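Local coordinates for protein N2b-titin isoform (Homo sapiens, PDB 1YA5) that forms part of the giant sarcomeric muscle filament titin, its two N-terminal immunoglobulin domains probably helping to fix the filament at the Z-disc, at residues E26-G31 with D60-L65. Sequence-based numbering, arbitrary orientation.
Sequences EAHISG and DGRAKL
A27 and A63 face each other as an antiparallel hydrogen-bonded pair joining strands B and E of an I-set immunoglobulin sandwich, in the sheet where 23-32 and 62-67 lie between strands 4-8 and 55-59. A27 N to A63 O and A63 N to A27 O are both 2.9 Å; further along, I29 N reaches G61 O, 3.0 Å away, and the CA-H of H28 also points at this oxygen. On the buried face, I29 CD1 approaches A63 CB (4.2 Å), and both side chains pack on L80 of the opposing sheet; W39 also touches A63. On the other face, E26 CB rests against K64 CG (4.0 Å). The opposite charges of these two residues, at E26 OE1 and K64 NZ, lie 5.1 Å apart, too far for a salt bridge. H28, its chi1 of -148° well short of a fully anti setting, swings its ring over the turn entering strand E, where the CA of G61 makes a CH-pi contact with one face. Replacing H28 by an alanine would take away this aromatic cover from the G61 backbone and is likely to give the turn more freedom to move. Beneath that ring, G61 O sits 3.3 Å from the ring plane, over its centre.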
loop_
_atom_site.group_PDB
_atom_site.type_symbol
_atom_site.label_atom_id
_atom_site.label_comp_id
_atom_site.label_asym_id
_atom_site.label_seq_id
_atom_site.Cartn_x
_atom_site.Cartn_y
_atom_site.Cartn_z
ATOM N N GLU A 26 -7.714 13.224 9.936
ATOM C CA GLU A 26 -7.733 13.787 11.267
ATOM C C GLU A 26 -6.356 14.300 11.698
ATOM O O GLU A 26 -5.336 13.931 11.109
ATOM C CB GLU A 26 -8.328 12.802 12.258
ATOM C CG GLU A 26 -7.292 11.904 12.870
ATOM C CD GLU A 26 -7.845 10.567 13.329
ATOM O OE1 GLU A 26 -9.079 10.479 13.540
ATOM O OE2 GLU A 26 -7.030 9.619 13.480
ATOM N N ALA A 27 -6.350 15.187 12.693
ATOM C CA ALA A 27 -5.135 15.854 13.172
ATOM C C ALA A 27 -5.302 16.282 14.624
ATOM O O ALA A 27 -6.425 16.434 15.107
ATOM C CB ALA A 27 -4.814 17.070 12.323
ATOM N N HIS A 28 -4.183 16.484 15.313
ATOM C CA HIS A 28 -4.219 17.028 16.653
ATOM C C HIS A 28 -3.496 18.369 16.685
ATOM O O HIS A 28 -2.367 18.483 16.208
ATOM C CB HIS A 28 -3.616 16.048 17.648
ATOM C CG HIS A 28 -4.235 16.120 19.010
ATOM N ND1 HIS A 28 -5.235 15.262 19.422
ATOM C CD2 HIS A 28 -3.995 16.947 20.057
ATOM C CE1 HIS A 28 -5.574 15.550 20.667
ATOM N NE2 HIS A 28 -4.836 16.568 21.076
ATOM N N ILE A 29 -4.172 19.381 17.225
ATOM C CA ILE A 29 -3.674 20.748 17.270
ATOM C C ILE A 29 -3.737 21.223 18.701
ATOM O O ILE A 29 -4.690 20.919 19.411
ATOM C CB ILE A 29 -4.613 21.663 16.503
ATOM C CG1 ILE A 29 -4.762 21.186 15.061
ATOM C CG2 ILE A 29 -4.112 23.070 16.549
ATOM C CD1 ILE A 29 -5.923 21.826 14.335
ATOM N N SER A 30 -2.734 21.962 19.146
ATOM C CA SER A 30 -2.833 22.576 20.454
ATOM C C SER A 30 -2.566 24.055 20.319
ATOM O O SER A 30 -2.012 24.494 19.317
ATOM C CB SER A 30 -1.870 21.937 21.439
ATOM O OG SER A 30 -0.586 21.879 20.883
ATOM N N GLY A 31 -2.995 24.831 21.310
ATOM C CA GLY A 31 -2.676 26.243 21.335
ATOM C C GLY A 31 -3.716 27.041 22.068
ATOM O O GLY A 31 -4.853 26.609 22.182
ATOM N N ASP A 60 -11.393 18.877 22.106
ATOM C CA ASP A 60 -10.171 18.548 22.813
ATOM C C ASP A 60 -9.005 18.247 21.869
ATOM O O ASP A 60 -8.329 17.232 21.999
ATOM C CB ASP A 60 -10.414 17.391 23.764
ATOM C CG ASP A 60 -10.962 17.861 25.093
ATOM O OD1 ASP A 60 -10.771 19.049 25.431
ATOM O OD2 ASP A 60 -11.573 17.040 25.806
ATOM N N GLY A 61 -8.788 19.159 20.924
ATOM C CA GLY A 61 -7.591 19.163 20.098
ATOM C C GLY A 61 -7.687 18.203 18.934
ATOM O O GLY A 61 -6.757 18.094 18.149
ATOM N N ARG A 62 -8.820 17.495 18.838
ATOM C CA ARG A 62 -9.121 16.531 17.767
ATOM C C ARG A 62 -9.805 17.249 16.597
ATOM O O ARG A 62 -10.964 17.639 16.718
ATOM C CB ARG A 62 -10.122 15.465 18.262
ATOM C CG ARG A 62 -9.595 14.358 19.195
ATOM C CD ARG A 62 -9.800 14.694 20.700
ATOM N NE ARG A 62 -11.025 14.167 21.335
ATOM C CZ ARG A 62 -11.312 14.286 22.647
ATOM N NH1 ARG A 62 -10.469 14.899 23.474
ATOM N NH2 ARG A 62 -12.445 13.791 23.138
ATOM N N ALA A 63 -9.109 17.418 15.475
ATOM C CA ALA A 63 -9.729 17.864 14.228
ATOM C C ALA A 63 -9.901 16.673 13.305
ATOM O O ALA A 63 -9.123 15.723 13.360
ATOM C CB ALA A 63 -8.898 18.956 13.547
ATOM N N LYS A 64 -10.903 16.707 12.458
ATOM C CA LYS A 64 -11.342 15.490 11.840
ATOM C C LYS A 64 -12.279 15.883 10.743
ATOM O O LYS A 64 -13.183 16.690 10.942
ATOM C CB LYS A 64 -12.058 14.637 12.873
ATOM C CG LYS A 64 -12.257 13.177 12.533
ATOM C CD LYS A 64 -13.224 12.606 13.561
ATOM C CE LYS A 64 -13.285 11.097 13.539
ATOM N NZ LYS A 64 -14.052 10.616 14.726
ATOM N N LEU A 65 -12.029 15.336 9.578
ATOM C CA LEU A 65 -12.891 15.515 8.460
ATOM C C LEU A 65 -13.087 14.115 7.905
ATOM O O LEU A 65 -12.117 13.406 7.655
ATOM C CB LEU A 65 -12.225 16.439 7.453
ATOM C CG LEU A 65 -12.983 16.711 6.168
ATOM C CD1 LEU A 65 -12.488 17.978 5.511
ATOM C CD2 LEU A 65 -12.829 15.532 5.240
#